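Local coordinates for thymidylate synthase 1 (Bacillus subtilis, PDB 1BKP), which catalyses the reductive methylation of dUMP to dTMP, with 5,10-methylenetetrahydrofolate as methyl donor and reductant, at residues I56-K69 with I258-D270. Numbering follows the deposited sequence.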
ATOM      1  N   ILE A  56      13.042 -14.394 -10.368  1.00 12.72           N
ATOM      2  CA  ILE A  56      12.966 -15.688  -9.729  1.00 13.22           C
ATOM      3  C   ILE A  56      14.325 -15.982  -9.175  1.00 13.29           C
ATOM      4  O   ILE A  56      15.369 -15.407  -9.624  1.00 14.99           O
ATOM      5  CB  ILE A  56      12.483 -16.770 -10.731  1.00 14.49           C
ATOM      6  CG1 ILE A  56      12.088 -18.072 -10.011  1.00 21.97           C
ATOM      7  CG2 ILE A  56      13.527 -17.046 -11.836  1.00 10.98           C
ATOM      8  CD1 ILE A  56      11.238 -19.004 -10.916  1.00 26.67           C
ATOM      9  N   LEU A  57      14.304 -16.590  -7.982  1.00 14.16           N
ATOM     10  CA  LEU A  57      15.588 -16.907  -7.351  1.00 16.58           C
ATOM     11  C   LEU A  57      16.302 -18.050  -8.061  1.00 14.91           C
ATOM     12  O   LEU A  57      15.625 -18.968  -8.551  1.00 15.33           O
ATOM     13  CB  LEU A  57      15.395 -17.407  -5.920  1.00 18.18           C
ATOM     14  CG  LEU A  57      14.863 -16.411  -4.860  1.00 24.12           C
ATOM     15  CD1 LEU A  57      15.174 -17.021  -3.449  1.00 23.26           C
ATOM     16  CD2 LEU A  57      15.529 -14.983  -5.123  1.00 22.25           C
ATOM     17  N   THR A  58      17.644 -18.014  -8.088  1.00 15.18           N
ATOM     18  CA  THR A  58      18.366 -19.178  -8.614  1.00 15.01           C
ATOM     19  C   THR A  58      19.177 -19.880  -7.479  1.00 17.56           C
ATOM     20  O   THR A  58      19.796 -20.944  -7.687  1.00 18.04           O
ATOM     21  CB  THR A  58      19.236 -18.849  -9.732  1.00  8.96           C
ATOM     22  OG1 THR A  58      20.306 -17.988  -9.301  1.00 11.99           O
ATOM     23  CG2 THR A  58      18.380 -18.259 -10.937  1.00 18.65           C
ATOM     24  N   THR A  59      19.215 -19.271  -6.296  1.00 16.92           N
ATOM     25  CA  THR A  59      19.964 -19.873  -5.202  1.00 20.64           C
ATOM     26  C   THR A  59      19.216 -21.048  -4.548  1.00 19.09           C
ATOM     27  O   THR A  59      19.746 -21.716  -3.683  1.00 19.71           O
ATOM     28  CB  THR A  59      20.441 -18.866  -4.131  1.00 17.67           C
ATOM     29  OG1 THR A  59      19.287 -18.251  -3.643  1.00 16.35           O
ATOM     30  CG2 THR A  59      21.445 -17.778  -4.735  1.00 14.62           C
ATOM     31  N   LYS A  60      17.942 -21.199  -4.891  1.00 17.82           N
ATOM     32  CA  LYS A  60      17.141 -22.359  -4.473  1.00 19.70           C
ATOM     33  C   LYS A  60      16.001 -22.438  -5.480  1.00 19.62           C
ATOM     34  O   LYS A  60      15.758 -21.484  -6.210  1.00 19.77           O
ATOM     35  CB  LYS A  60      16.570 -22.206  -3.053  1.00 24.93           C
ATOM     36  CG  LYS A  60      15.386 -21.270  -2.932  1.00 21.58           C
ATOM     37  CD  LYS A  60      14.655 -21.403  -1.641  1.00 19.45           C
ATOM     38  CE  LYS A  60      13.409 -20.403  -1.598  1.00 24.10           C
ATOM     39  NZ  LYS A  60      12.674 -20.355  -0.248  1.00 19.68           N
ATOM     40  N   LYS A  61      15.353 -23.596  -5.618  1.00 19.26           N
ATOM     41  CA  LYS A  61      14.293 -23.687  -6.590  1.00 21.64           C
ATOM     42  C   LYS A  61      12.992 -23.111  -6.034  1.00 22.53           C
ATOM     43  O   LYS A  61      12.622 -23.382  -4.910  1.00 26.54           O
ATOM     44  CB  LYS A  61      14.009 -25.143  -6.919  1.00 26.07           C
ATOM     45  CG  LYS A  61      12.891 -25.317  -7.878  1.00 27.35           C
ATOM     46  CD  LYS A  61      12.609 -26.842  -7.984  1.00 41.08           C
ATOM     47  CE  LYS A  61      11.573 -27.143  -9.062  1.00 56.36           C
ATOM     48  NZ  LYS A  61      12.069 -26.886 -10.431  1.00 62.75           N
ATOM     49  N   VAL A  62      12.320 -22.284  -6.790  1.00 18.41           N
ATOM     50  CA  VAL A  62      11.039 -21.750  -6.297  1.00 17.72           C
ATOM     51  C   VAL A  62       9.970 -22.679  -6.862  1.00 17.56           C
ATOM     52  O   VAL A  62      10.063 -23.088  -8.039  1.00 20.72           O
ATOM     53  CB  VAL A  62      10.823 -20.311  -6.831  1.00 18.28           C
ATOM     54  CG1 VAL A  62       9.373 -19.836  -6.570  1.00 18.99           C
ATOM     55  CG2 VAL A  62      11.834 -19.331  -6.086  1.00 18.05           C
ATOM     56  N   ALA A  63       8.863 -22.805  -6.148  1.00 14.82           N
ATOM     57  CA  ALA A  63       7.814 -23.749  -6.601  1.00 14.67           C
ATOM     58  C   ALA A  63       6.966 -23.014  -7.627  1.00 15.16           C
ATOM     59  O   ALA A  63       5.850 -22.696  -7.351  1.00 14.89           O
ATOM     60  CB  ALA A  63       6.982 -24.107  -5.407  1.00 13.36           C
ATOM     61  N   TRP A  64       7.512 -22.777  -8.812  1.00 18.23           N
ATOM     62  CA  TRP A  64       6.842 -21.993  -9.802  1.00 21.02           C
ATOM     63  C   TRP A  64       5.491 -22.452 -10.275  1.00 19.52           C
ATOM     64  O   TRP A  64       4.656 -21.644 -10.500  1.00 20.94           O
ATOM     65  CB  TRP A  64       7.798 -21.743 -10.957  1.00 23.78           C
ATOM     66  CG  TRP A  64       8.035 -22.969 -11.829  1.00 25.50           C
ATOM     67  CD1 TRP A  64       9.003 -23.961 -11.648  1.00 25.78           C
ATOM     68  CD2 TRP A  64       7.340 -23.282 -13.032  1.00 26.47           C
ATOM     69  NE1 TRP A  64       8.932 -24.866 -12.701  1.00 26.68           N
ATOM     70  CE2 TRP A  64       7.928 -24.465 -13.563  1.00 27.29           C
ATOM     71  CE3 TRP A  64       6.256 -22.681 -13.735  1.00 26.33           C
ATOM     72  CZ2 TRP A  64       7.470 -25.033 -14.744  1.00 25.91           C
ATOM     73  CZ3 TRP A  64       5.809 -23.244 -14.914  1.00 25.99           C
ATOM     74  CH2 TRP A  64       6.422 -24.417 -15.406  1.00 26.25           C
ATOM     75  N   LYS A  65       5.295 -23.742 -10.500  1.00 18.66           N
ATOM     76  CA  LYS A  65       3.989 -24.278 -10.935  1.00 17.18           C
ATOM     77  C   LYS A  65       2.900 -24.064  -9.900  1.00 18.17           C
ATOM     78  O   LYS A  65       1.791 -23.699 -10.242  1.00 18.72           O
ATOM     79  CB  LYS A  65       4.122 -25.755 -11.233  1.00 19.70           C
ATOM     80  CG  LYS A  65       4.742 -26.053 -12.570  1.00 35.02           C
ATOM     81  CD  LYS A  65       4.313 -27.482 -13.012  1.00 50.89           C
ATOM     82  CE  LYS A  65       5.123 -28.017 -14.163  1.00 54.56           C
ATOM     83  NZ  LYS A  65       4.918 -29.471 -14.328  1.00 51.58           N
ATOM     84  N   THR A  66       3.168 -24.436  -8.640  1.00 18.79           N
ATOM     85  CA  THR A  66       2.255 -24.222  -7.515  1.00 16.67           C
ATOM     86  C   THR A  66       1.893 -22.720  -7.395  1.00 11.57           C
ATOM     87  O   THR A  66       0.738 -22.388  -7.175  1.00 12.91           O
ATOM     88  CB  THR A  66       2.950 -24.601  -6.247  1.00 20.97           C
ATOM     89  OG1 THR A  66       3.311 -25.971  -6.415  1.00 26.56           O
ATOM     90  CG2 THR A  66       2.048 -24.423  -5.030  1.00 17.30           C
ATOM     91  N   ALA A  67       2.857 -21.843  -7.627  1.00 11.87           N
ATOM     92  CA  ALA A  67       2.562 -20.385  -7.557  1.00 11.44           C
ATOM     93  C   ALA A  67       1.555 -19.971  -8.607  1.00 12.68           C
ATOM     94  O   ALA A  67       0.639 -19.158  -8.295  1.00 13.51           O
ATOM     95  CB  ALA A  67       3.868 -19.593  -7.726  1.00 11.89           C
ATOM     96  N   ILE A  68       1.739 -20.460  -9.865  1.00 14.80           N
ATOM     97  CA  ILE A  68       0.773 -20.173 -10.914  1.00 14.21           C
ATOM     98  C   ILE A  68      -0.572 -20.809 -10.649  1.00 13.99           C
ATOM     99  O   ILE A  68      -1.612 -20.181 -10.888  1.00 14.82           O
ATOM    100  CB  ILE A  68       1.308 -20.514 -12.285  1.00 14.04           C
ATOM    101  CG1 ILE A  68       2.549 -19.669 -12.474  1.00 11.94           C
ATOM    102  CG2 ILE A  68       0.274 -20.293 -13.384  1.00 13.30           C
ATOM    103  CD1 ILE A  68       3.322 -19.993 -13.800  1.00 12.82           C
ATOM    104  N   LYS A  69      -0.584 -22.030 -10.108  1.00 14.43           N
ATOM    105  CA  LYS A  69      -1.898 -22.628  -9.765  1.00 13.83           C
ATOM    106  C   LYS A  69      -2.708 -21.815  -8.763  1.00 13.48           C
ATOM    107  O   LYS A  69      -3.955 -21.642  -8.975  1.00 14.86           O
ATOM    108  CB  LYS A  69      -1.785 -24.108  -9.332  1.00 15.58           C
ATOM    109  CG  LYS A  69      -1.425 -25.051 -10.476  1.00 15.72           C
ATOM    110  CD  LYS A  69      -1.019 -26.391  -9.881  1.00 17.59           C
ATOM    111  CE  LYS A  69      -0.767 -27.409 -10.971  1.00 32.61           C
ATOM    112  NZ  LYS A  69      -0.240 -28.669 -10.381  1.00 44.18           N
ATOM    113  N   ILE A 258      -2.868 -23.970 -16.802  1.00 20.81           N
ATOM    114  CA  ILE A 258      -1.473 -24.249 -16.390  1.00 19.55           C
ATOM    115  C   ILE A 258      -0.561 -24.651 -17.514  1.00 20.34           C
ATOM    116  O   ILE A 258       0.596 -24.276 -17.516  1.00 21.14           O
ATOM    117  CB  ILE A 258      -1.440 -25.247 -15.145  1.00 17.49           C
ATOM    118  CG1 ILE A 258      -0.057 -25.261 -14.540  1.00 23.75           C
ATOM    119  CG2 ILE A 258      -1.917 -26.593 -15.507  1.00 15.95           C
ATOM    120  CD1 ILE A 258       0.375 -23.830 -13.983  1.00 24.57           C
ATOM    121  N   ASP A 259      -1.070 -25.346 -18.543  1.00 21.70           N
ATOM    122  CA  ASP A 259      -0.236 -25.744 -19.667  1.00 21.19           C
ATOM    123  C   ASP A 259       0.148 -24.583 -20.544  1.00 22.50           C
ATOM    124  O   ASP A 259       1.042 -24.732 -21.334  1.00 24.70           O
ATOM    125  CB  ASP A 259      -0.963 -26.828 -20.468  1.00 26.73           C
ATOM    126  CG  ASP A 259      -1.445 -27.960 -19.526  1.00 38.86           C
ATOM    127  OD1 ASP A 259      -0.532 -28.545 -18.835  1.00 37.37           O
ATOM    128  OD2 ASP A 259      -2.698 -28.102 -19.332  1.00 41.26           O
ATOM    129  N   ASP A 260      -0.301 -23.355 -20.215  1.00 21.77           N
ATOM    130  CA  ASP A 260       0.101 -22.224 -21.081  1.00 22.30           C
ATOM    131  C   ASP A 260       1.388 -21.510 -20.579  1.00 22.24           C
ATOM    132  O   ASP A 260       1.757 -20.454 -21.088  1.00 21.73           O
ATOM    133  CB  ASP A 260      -1.040 -21.188 -21.210  1.00 23.82           C
ATOM    134  CG  ASP A 260      -2.212 -21.724 -21.977  1.00 24.42           C
ATOM    135  OD1 ASP A 260      -2.006 -22.397 -22.985  1.00 28.53           O
ATOM    136  OD2 ASP A 260      -3.352 -21.532 -21.572  1.00 25.29           O
ATOM    137  N   PHE A 261       2.048 -22.102 -19.569  1.00 19.82           N
ATOM    138  CA  PHE A 261       3.197 -21.469 -18.955  1.00 19.76           C
ATOM    139  C   PHE A 261       4.329 -22.493 -18.882  1.00 22.01           C
ATOM    140  O   PHE A 261       4.107 -23.563 -18.414  1.00 25.12           O
ATOM    141  CB  PHE A 261       2.815 -21.112 -17.501  1.00 17.90           C
ATOM    142  CG  PHE A 261       1.690 -20.095 -17.395  1.00 15.43           C
ATOM    143  CD1 PHE A 261       1.958 -18.745 -17.510  1.00 16.54           C
ATOM    144  CD2 PHE A 261       0.415 -20.506 -17.233  1.00 16.57           C
ATOM    145  CE1 PHE A 261       0.918 -17.798 -17.470  1.00 17.26           C
ATOM    146  CE2 PHE A 261      -0.679 -19.579 -17.172  1.00 17.92           C
ATOM    147  CZ  PHE A 261      -0.396 -18.175 -17.305  1.00 17.51           C
ATOM    148  N   LYS A 262       5.546 -22.138 -19.230  1.00 23.78           N
ATOM    149  CA  LYS A 262       6.620 -23.098 -19.110  1.00 26.19           C
ATOM    150  C   LYS A 262       7.867 -22.246 -18.869  1.00 25.25           C
ATOM    151  O   LYS A 262       8.035 -21.227 -19.524  1.00 25.11           O
ATOM    152  CB  LYS A 262       6.704 -23.919 -20.444  1.00 37.19           C
ATOM    153  CG  LYS A 262       8.065 -24.130 -21.010  1.00 55.06           C
ATOM    154  CD  LYS A 262       7.974 -24.871 -22.350  1.00 76.89           C
ATOM    155  CE  LYS A 262       9.229 -25.728 -22.614  1.00 93.02           C
ATOM    156  NZ  LYS A 262       9.024 -26.727 -23.722  1.00 97.33           N
ATOM    157  N   LEU A 263       8.669 -22.639 -17.879  1.00 22.72           N
ATOM    158  CA  LEU A 263       9.910 -22.009 -17.538  1.00 22.78           C
ATOM    159  C   LEU A 263      10.947 -22.750 -18.259  1.00 22.61           C
ATOM    160  O   LEU A 263      11.073 -23.934 -18.066  1.00 27.70           O
ATOM    161  CB  LEU A 263      10.158 -22.221 -16.077  1.00 24.53           C
ATOM    162  CG  LEU A 263      10.804 -21.128 -15.269  1.00 25.52           C
ATOM    163  CD1 LEU A 263      10.153 -19.751 -15.644  1.00 21.48           C
ATOM    164  CD2 LEU A 263      10.648 -21.494 -13.763  1.00 24.82           C
ATOM    165  N   ILE A 264      11.832 -22.064 -18.932  1.00 22.97           N
ATOM    166  CA  ILE A 264      12.826 -22.707 -19.731  1.00 24.67           C
ATOM    167  C   ILE A 264      14.192 -22.379 -19.272  1.00 24.97           C
ATOM    168  O   ILE A 264      14.564 -21.227 -19.110  1.00 25.81           O
ATOM    169  CB  ILE A 264      12.715 -22.173 -21.216  1.00 28.32           C
ATOM    170  CG1 ILE A 264      11.352 -22.531 -21.812  1.00 29.23           C
ATOM    171  CG2 ILE A 264      13.859 -22.652 -22.088  1.00 29.89           C
ATOM    172  CD1 ILE A 264      10.958 -21.468 -22.795  1.00 36.30           C
ATOM    173  N   ASN A 265      14.984 -23.424 -19.158  1.00 24.98           N
ATOM    174  CA  ASN A 265      16.384 -23.306 -18.749  1.00 23.18           C
ATOM    175  C   ASN A 265      16.488 -22.804 -17.285  1.00 19.62           C
ATOM    176  O   ASN A 265      17.407 -22.057 -16.930  1.00 21.81           O
ATOM    177  CB  ASN A 265      17.108 -22.351 -19.694  1.00 36.73           C
ATOM    178  CG  ASN A 265      18.583 -22.283 -19.427  1.00 69.97           C
ATOM    179  OD1 ASN A 265      19.270 -23.304 -19.350  1.00 77.09           O
ATOM    180  ND2 ASN A 265      19.079 -21.069 -19.227  1.00 82.85           N
ATOM    181  N   TYR A 266      15.631 -23.339 -16.429  1.00 18.00           N
ATOM    182  CA  TYR A 266      15.717 -22.889 -15.017  1.00 18.74           C
ATOM    183  C   TYR A 266      16.800 -23.628 -14.225  1.00 20.42           C
ATOM    184  O   TYR A 266      16.561 -24.737 -13.822  1.00 22.95           O
ATOM    185  CB  TYR A 266      14.370 -23.085 -14.359  1.00 17.52           C
ATOM    186  CG  TYR A 266      14.259 -22.533 -12.943  1.00 18.95           C
ATOM    187  CD1 TYR A 266      15.167 -21.571 -12.425  1.00 18.72           C
ATOM    188  CD2 TYR A 266      13.226 -22.984 -12.104  1.00 20.34           C
ATOM    189  CE1 TYR A 266      15.057 -21.053 -11.106  1.00 11.47           C
ATOM    190  CE2 TYR A 266      13.095 -22.491 -10.778  1.00 19.06           C
ATOM    191  CZ  TYR A 266      14.048 -21.517 -10.298  1.00 16.12           C
ATOM    192  OH  TYR A 266      13.954 -21.085  -8.998  1.00 16.87           O
ATOM    193  N   LYS A 267      17.995 -23.056 -14.056  1.00 19.40           N
ATOM    194  CA  LYS A 267      19.046 -23.701 -13.259  1.00 22.29           C
ATOM    195  C   LYS A 267      18.975 -23.058 -11.860  1.00 23.00           C
ATOM    196  O   LYS A 267      18.750 -21.843 -11.763  1.00 21.64           O
ATOM    197  CB  LYS A 267      20.440 -23.401 -13.817  1.00 27.54           C
ATOM    198  CG  LYS A 267      20.772 -24.038 -15.111  1.00 46.20           C
ATOM    199  CD  LYS A 267      22.181 -23.569 -15.490  1.00 66.81           C
ATOM    200  CE  LYS A 267      22.668 -24.245 -16.760  1.00 89.31           C
ATOM    201  NZ  LYS A 267      24.101 -23.909 -17.069  1.00100.00           N
ATOM    202  N   HIS A 268      19.187 -23.825 -10.806  1.00 21.18           N
ATOM    203  CA  HIS A 268      19.096 -23.261  -9.444  1.00 20.18           C
ATOM    204  C   HIS A 268      19.923 -24.145  -8.491  1.00 21.38           C
ATOM    205  O   HIS A 268      20.321 -25.244  -8.912  1.00 20.19           O
ATOM    206  CB  HIS A 268      17.656 -23.328  -9.029  1.00 19.81           C
ATOM    207  CG  HIS A 268      17.078 -24.700  -9.196  1.00 21.71           C
ATOM    208  ND1 HIS A 268      17.277 -25.708  -8.258  1.00 23.64           N
ATOM    209  CD2 HIS A 268      16.308 -25.242 -10.165  1.00 22.01           C
ATOM    210  CE1 HIS A 268      16.664 -26.806  -8.646  1.00 23.10           C
ATOM    211  NE2 HIS A 268      16.076 -26.558  -9.803  1.00 22.97           N
ATOM    212  N   GLY A 269      20.214 -23.652  -7.277  1.00 18.65           N
ATOM    213  CA  GLY A 269      20.998 -24.449  -6.303  1.00 17.16           C
ATOM    214  C   GLY A 269      20.141 -25.561  -5.674  1.00 16.19           C
ATOM    215  O   GLY A 269      18.938 -25.755  -5.972  1.00 15.25           O
ATOM    216  N   ASP A 270      20.827 -26.418  -4.964  1.00 17.80           N
ATOM    217  CA  ASP A 270      20.219 -27.583  -4.292  1.00 18.59           C
ATOM    218  C   ASP A 270      19.216 -27.279  -3.177  1.00 19.09           C
ATOM    219  O   ASP A 270      19.270 -26.210  -2.502  1.00 20.65           O
ATOM    220  CB  ASP A 270      21.349 -28.484  -3.799  1.00 20.68           C
ATOM    221  CG  ASP A 270      22.162 -29.127  -4.971  1.00 22.31           C
ATOM    222  OD1 ASP A 270      21.654 -29.209  -6.115  1.00 20.79           O
ATOM    223  OD2 ASP A 270      23.292 -29.581  -4.741  1.00 30.73           O
TER
HETATM  224  O   HOH W   1      15.935 -25.491  -3.201  1.00 44.85           O
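Tyr266 pushes its hydroxyl into the bend of segment 56-69. OH donates to Leu57 O at 2.7 Å, and Val62 N donates to the same OH at 3.0 Å, with an N-H...O angle of 156°. Leu57 O lies at the ring edge, in its plane. CD1 of Ile56 meets the ring off-centre, 3.8 Å from Tyr266 CZ. A phenylalanine at Tyr266 would probably leave Leu57 O and Val62 N without these bonds and the bend less firmly held. Lys61 can be followed outward along the His268 imidazole. Lys61 CB sits over the ring centre, 3.6 Å from His268 ND1; CG is near both His268 NE2 and Tyr266 CE2; CD stays beside His268 NE2 and CE1. A bend at chi4 (69°) leaves NZ near His268 NE2. His268 ND1 donates within the ring plane to Gly269 O. Gly269 N bonds Thr58 O at 2.8 Å. The loop leading into helix 64-75 is thus joined to the chain beyond strand 261-264, whose antiparallel partner is strand 243-246. Further along, Leu263 CD2 lies over the five-membered ring of Trp64, 3.6 Å from Trp64 CG, while Lys65 CG lies over the opposite face, toward the rim. Ile68 CG2 rests on the Phe261 ring and touches Ile258 CD1 at 3.6 Å.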